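Local structure of xylanase inhibitor TL-XI (Triticum aestivum, 3G7M) at residues Y98-T103 / L121-A126; P83-E88 / G106-M111. The protein inhibits xylanases noncompetitively as a small thaumatin-like protein of wheat, probably as part of plant defence. The protein carries 4 engineered substitutions. All blocks are in the same frame, centred on the assembly; numbering follows the deposited sequence.

Contact 1: Y98-T103 / L121-A126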
loop_
_atom_site.group_PDB
_atom_site.type_symbol
_atom_site.label_atom_id
_atom_site.label_comp_id
_atom_site.label_asym_id
_atom_site.label_seq_id
_atom_site.Cartn_x
_atom_site.Cartn_y
_atom_site.Cartn_z
ATOM N N TYR A 98 5.446 9.927 2.860
ATOM C CA TYR A 98 4.362 8.952 2.669
ATOM C C TYR A 98 2.988 9.631 2.580
ATOM O O TYR A 98 2.619 10.415 3.436
ATOM C CB TYR A 98 4.407 7.858 3.752
ATOM C CG TYR A 98 4.644 8.383 5.160
ATOM C CD1 TYR A 98 5.914 8.722 5.601
ATOM C CD2 TYR A 98 3.588 8.547 6.041
ATOM C CE1 TYR A 98 6.119 9.216 6.856
ATOM C CE2 TYR A 98 3.791 9.056 7.311
ATOM C CZ TYR A 98 5.061 9.387 7.713
ATOM O OH TYR A 98 5.273 9.887 8.987
ATOM N N GLY A 99 2.249 9.354 1.513
ATOM C CA GLY A 99 0.963 10.006 1.269
ATOM C C GLY A 99 -0.081 8.991 0.879
ATOM O O GLY A 99 0.239 7.846 0.577
ATOM N N VAL A 100 -1.342 9.396 0.902
ATOM C CA VAL A 100 -2.407 8.440 0.716
ATOM C C VAL A 100 -3.576 9.200 0.191
ATOM O O VAL A 100 -3.718 10.384 0.474
ATOM C CB VAL A 100 -2.750 7.696 2.085
ATOM C CG1 VAL A 100 -3.304 8.672 3.152
ATOM C CG2 VAL A 100 -3.685 6.449 1.883
ATOM N N THR A 101 -4.417 8.516 -0.573
ATOM C CA THR A 101 -5.711 9.064 -1.018
ATOM C C THR A 101 -6.856 8.066 -0.934
ATOM O O THR A 101 -6.654 6.872 -1.064
ATOM C CB THR A 101 -5.625 9.575 -2.449
ATOM O OG1 THR A 101 -6.931 10.054 -2.850
ATOM C CG2 THR A 101 -5.168 8.478 -3.399
ATOM N N SER A 102 -8.065 8.556 -0.726
ATOM C CA SER A 102 -9.248 7.707 -0.836
ATOM C C SER A 102 -10.313 8.474 -1.646
ATOM O O SER A 102 -11.519 8.356 -1.427
ATOM C CB SER A 102 -9.717 7.272 0.545
ATOM O OG SER A 102 -10.146 8.397 1.269
ATOM N N THR A 103 -9.845 9.263 -2.603
ATOM C CA THR A 103 -10.749 10.007 -3.430
ATOM C C THR A 103 -10.472 9.746 -4.900
ATOM O O THR A 103 -11.405 9.753 -5.723
ATOM C CB THR A 103 -10.705 11.507 -3.096
ATOM O OG1 THR A 103 -10.601 11.652 -1.679
ATOM C CG2 THR A 103 -11.987 12.247 -3.568
ATOM N N LEU A 121 -0.382 9.405 9.619
ATOM C CA LEU A 121 -1.273 9.852 8.544
ATOM C C LEU A 121 -2.480 8.909 8.366
ATOM O O LEU A 121 -2.339 7.878 7.734
ATOM C CB LEU A 121 -0.494 9.949 7.232
ATOM C CG LEU A 121 -1.178 10.647 6.052
ATOM C CD1 LEU A 121 -1.279 12.148 6.263
ATOM C CD2 LEU A 121 -0.437 10.366 4.780
ATOM N N PRO A 122 -3.662 9.257 8.935
ATOM C CA PRO A 122 -4.823 8.373 8.867
ATOM C C PRO A 122 -5.623 8.516 7.570
ATOM O O PRO A 122 -5.662 9.601 6.967
ATOM C CB PRO A 122 -5.689 8.829 10.043
ATOM C CG PRO A 122 -5.383 10.261 10.202
ATOM C CD PRO A 122 -3.970 10.498 9.671
ATOM N N CYS A 123 -6.256 7.407 7.174
ATOM C CA CYS A 123 -7.219 7.347 6.082
ATOM C C CYS A 123 -8.235 6.216 6.314
ATOM O O CYS A 123 -8.076 5.106 5.788
ATOM C CB CYS A 123 -6.494 7.144 4.761
ATOM S SG CYS A 123 -7.608 7.368 3.335
ATOM N N ARG A 124 -9.278 6.502 7.098
ATOM C CA ARG A 124 -10.167 5.446 7.624
ATOM C C ARG A 124 -11.519 5.276 6.933
ATOM O O ARG A 124 -12.135 4.212 7.027
ATOM C CB ARG A 124 -10.306 5.588 9.135
ATOM C CG ARG A 124 -8.943 5.366 9.827
ATOM C CD ARG A 124 -9.015 5.587 11.303
ATOM N NE ARG A 124 -7.691 5.364 11.894
ATOM C CZ ARG A 124 -7.418 5.385 13.203
ATOM N NH1 ARG A 124 -8.377 5.633 14.115
ATOM N NH2 ARG A 124 -6.169 5.168 13.606
ATOM N N LYS A 125 -11.946 6.322 6.217
ATOM C CA LYS A 125 -13.060 6.238 5.294
ATOM C C LYS A 125 -12.749 7.014 3.991
ATOM O O LYS A 125 -11.686 7.602 3.847
ATOM C CB LYS A 125 -14.321 6.735 5.984
ATOM C CG LYS A 125 -15.592 6.026 5.460
ATOM C CD LYS A 125 -16.826 6.952 5.557
ATOM C CE LYS A 125 -18.144 6.305 5.046
ATOM N NZ LYS A 125 -19.377 7.221 5.260
ATOM N N ALA A 126 -13.670 7.002 3.036
ATOM C CA ALA A 126 -13.468 7.701 1.774
ATOM C C ALA A 126 -13.456 9.217 1.993
ATOM O O ALA A 126 -14.289 9.778 2.736
ATOM C CB ALA A 126 -14.560 7.297 0.769
#
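Two facing sheets of the thaumatin-like beta sandwich meet where Val100, on strand 95-101, packs against Leu121 and Cys123 of strand 121-123, an outermost strand of the other sheet. The strand segments run nearly parallel, 16° apart, with their axes 7.9 Å from each other, so side chains rather than backbone bonds join them. Leu121 sends CD2 along the flank of Val100, 3.7 Å from CG1, and against Tyr98 O and Gly99 CA; its CG lies anti to the backbone N (chi1 -169°), which carries the branched end toward strand 95-101. Val100 CG1 also meets Cys123 CB at 3.9 Å. Branched Val100 and Leu121 can slide past each other, and the short Cys123 chain fits close to Val100. The Tyr98 ring lies beside Leu121 CB while its hydroxyl bonds to Asp119 O. Beyond the strands the contact turns polar. Ser102 OG donates to Lys125 O over 3.1 Å, tilted 18° from the carbonyl plane, and is also bonded to the backbone N of Gly127 and Cys128. A small hydroxyl can thus serve several backbone groups, and it lies 3.4 Å from Cys123 SG. That sulfur is bonded to Cys128, giving a short disulfide-closed loop found in thaumatin-like proteins.

Contact 2: P83-E88 / G106-M111. Engineered in segment 83-88: Thr84 (natural residue Val). Engineered in segment 106-111: Val109 (natural residue Leu).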
loop_
_atom_site.group_PDB
_atom_site.type_symbol
_atom_site.label_atom_id
_atom_site.label_comp_id
_atom_site.label_asym_id
_atom_site.label_seq_id
_atom_site.Cartn_x
_atom_site.Cartn_y
_atom_site.Cartn_z
ATOM N N PRO A 83 -13.164 0.204 -6.648
ATOM C CA PRO A 83 -12.526 1.173 -5.808
ATOM C C PRO A 83 -11.275 0.589 -5.203
ATOM O O PRO A 83 -11.149 -0.651 -5.091
ATOM C CB PRO A 83 -13.574 1.404 -4.726
ATOM C CG PRO A 83 -14.326 0.101 -4.613
ATOM C CD PRO A 83 -14.103 -0.654 -5.879
ATOM N N THR A 84 -10.358 1.472 -4.823
ATOM C CA THR A 84 -9.181 1.074 -4.062
ATOM C C THR A 84 -8.499 2.243 -3.366
ATOM O O THR A 84 -8.405 3.340 -3.920
ATOM C CB THR A 84 -8.143 0.340 -4.926
ATOM O OG1 THR A 84 -6.966 0.115 -4.134
ATOM C CG2 THR A 84 -7.784 1.125 -6.216
ATOM N N THR A 85 -8.029 2.003 -2.151
ATOM C CA THR A 85 -7.321 3.015 -1.377
ATOM C C THR A 85 -5.863 2.998 -1.798
ATOM O O THR A 85 -5.258 1.930 -1.816
ATOM C CB THR A 85 -7.409 2.717 0.111
ATOM O OG1 THR A 85 -8.818 2.659 0.479
ATOM C CG2 THR A 85 -6.715 3.810 0.918
ATOM N N MET A 86 -5.319 4.170 -2.167
ATOM C CA MET A 86 -3.947 4.302 -2.703
ATOM C C MET A 86 -2.971 5.036 -1.804
ATOM O O MET A 86 -3.095 6.269 -1.558
ATOM C CB MET A 86 -3.940 4.988 -4.053
ATOM C CG MET A 86 -4.006 4.046 -5.198
ATOM S SD MET A 86 -2.497 3.092 -5.344
ATOM C CE MET A 86 -2.641 2.654 -7.094
ATOM N N ALA A 87 -1.982 4.258 -1.336
ATOM C CA ALA A 87 -0.891 4.807 -0.584
ATOM C C ALA A 87 0.347 4.958 -1.479
ATOM O O ALA A 87 0.651 4.067 -2.295
ATOM C CB ALA A 87 -0.596 3.919 0.555
ATOM N N GLU A 88 1.045 6.094 -1.329
ATOM C CA GLU A 88 2.281 6.408 -2.081
ATOM C C GLU A 88 3.453 6.652 -1.131
ATOM O O GLU A 88 3.352 7.415 -0.179
ATOM C CB GLU A 88 2.063 7.652 -2.962
ATOM C CG GLU A 88 2.776 7.655 -4.299
ATOM C CD GLU A 88 4.084 8.417 -4.281
ATOM O OE1 GLU A 88 4.389 9.121 -5.268
ATOM O OE2 GLU A 88 4.852 8.261 -3.311
ATOM N N GLY A 106 -11.162 5.854 -5.332
ATOM C CA GLY A 106 -12.229 5.370 -4.448
ATOM C C GLY A 106 -11.702 4.943 -3.094
ATOM O O GLY A 106 -10.639 5.400 -2.669
ATOM N N PHE A 107 -12.435 4.049 -2.425
ATOM C CA PHE A 107 -12.048 3.544 -1.113
ATOM C C PHE A 107 -12.489 2.122 -0.948
ATOM O O PHE A 107 -13.659 1.811 -1.186
ATOM C CB PHE A 107 -12.715 4.383 -0.044
ATOM C CG PHE A 107 -12.497 3.891 1.346
ATOM C CD1 PHE A 107 -13.414 3.037 1.952
ATOM C CD2 PHE A 107 -11.394 4.296 2.053
ATOM C CE1 PHE A 107 -13.218 2.581 3.226
ATOM C CE2 PHE A 107 -11.195 3.850 3.331
ATOM C CZ PHE A 107 -12.107 2.993 3.923
ATOM N N ASN A 108 -11.563 1.258 -0.521
ATOM C CA ASN A 108 -11.881 -0.155 -0.256
ATOM C C ASN A 108 -11.503 -0.629 1.115
ATOM O O ASN A 108 -12.279 -1.293 1.772
ATOM C CB ASN A 108 -11.263 -1.084 -1.306
ATOM C CG ASN A 108 -9.758 -1.102 -1.269
ATOM O OD1 ASN A 108 -9.125 -0.126 -0.899
ATOM N ND2 ASN A 108 -9.175 -2.221 -1.669
ATOM N N VAL A 109 -10.296 -0.289 1.535
ATOM C CA VAL A 109 -9.772 -0.729 2.817
ATOM C C VAL A 109 -9.248 0.551 3.537
ATOM O O VAL A 109 -8.540 1.362 2.931
ATOM C CB VAL A 109 -8.683 -1.917 2.674
ATOM C CG1 VAL A 109 -8.222 -2.374 3.997
ATOM C CG2 VAL A 109 -9.214 -3.166 1.951
ATOM N N PRO A 110 -9.635 0.767 4.823
ATOM C CA PRO A 110 -9.062 1.912 5.610
ATOM C C PRO A 110 -7.558 1.767 5.865
ATOM O O PRO A 110 -7.072 0.670 6.169
ATOM C CB PRO A 110 -9.836 1.858 6.931
ATOM C CG PRO A 110 -10.455 0.444 6.968
ATOM C CD PRO A 110 -10.717 0.072 5.561
ATOM N N MET A 111 -6.820 2.857 5.737
ATOM C CA MET A 111 -5.385 2.763 5.908
ATOM C C MET A 111 -4.831 3.689 6.971
ATOM O O MET A 111 -5.399 4.730 7.263
ATOM C CB MET A 111 -4.689 3.053 4.592
ATOM C CG MET A 111 -4.663 1.925 3.610
ATOM S SD MET A 111 -3.669 2.416 2.190
ATOM C CE MET A 111 -4.057 1.019 1.135
HETATM O O HOH W 1 -8.426 5.998 -4.001
#
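Thr85 and Asn108 make the polar centre of this contact. Asn108 OD1 accepts the backbone N-H of Thr85 at 2.7 Å, moderately bent at 153°, with the donor well above the carbonyl plane, 46° out of it. The same oxygen lies 3.1 Å from Thr85 OG1, which is also 2.8 Å from the backbone O of Val109, an engineered residue in place of leucine; the single hydroxyl proton may serve either acceptor. OG1 stands anti to the carbonyl carbon of its own residue (chi1 -58°), and this turns it to the 106-111 loop while CG2 is left for apolar packing. Asn108 ND2 bonds to Gly50 O, so the two ends of one amide link the loop to two chain segments, a task well matched to asparagine. A leucine here would probably leave the Thr85 N-H and Gly50 O without these amide partners and let the loop shift.

Beside this centre, a water donates to both Thr84 O and Gly106 O, bridging two carbonyl oxygens that cannot bond to each other. Thr84 is an engineered residue in place of valine.

In the thaumatin-like fold, strand 86-91 belongs to the six-stranded sheet, and the 106-111 loop leads into strand 111-115 of the opposing sheet, so the contact bridges the two sheets where these strands begin.

Apolar packing follows on the inner side. Thr85 CG2 and the extended Met111 chain meet tip to tip, CG2 to SD 3.6 Å, and the small Ala87 CB touches the same sulfur.

At the other end the packing is against backbone: CB of Pro83, which follows a cis peptide bond, rests 3.6 Å from Phe107 O. Gly106 fits closely by Pro83: a CB there would run into Pro83 CB and, at these backbone angles, into the carbonyl oxygen of the residue before.

How the contacts relate
From the N terminus, residues 83-88 come first and enter strand 86-91; the chain then turns back through strand 95-101, whose end carries 98-103. The next stretch, 106-111, returns to 83-88 and closes contact 2 around this hairpin. After strand 111-115 the chain reaches 121-126, which closes contact 1 against 98-103. The two loops therefore cross, each beginning or ending inside the other. Their centres are 7 Å apart, and probable backbone hydrogen bonds link them: Gly99 O with Glu88 N, and Cys123 O with Met111 N. Contact 1 joins strands 95-101 and 121-123 across the sandwich; contact 2 holds the 106-111 loop to the start of strand 86-91.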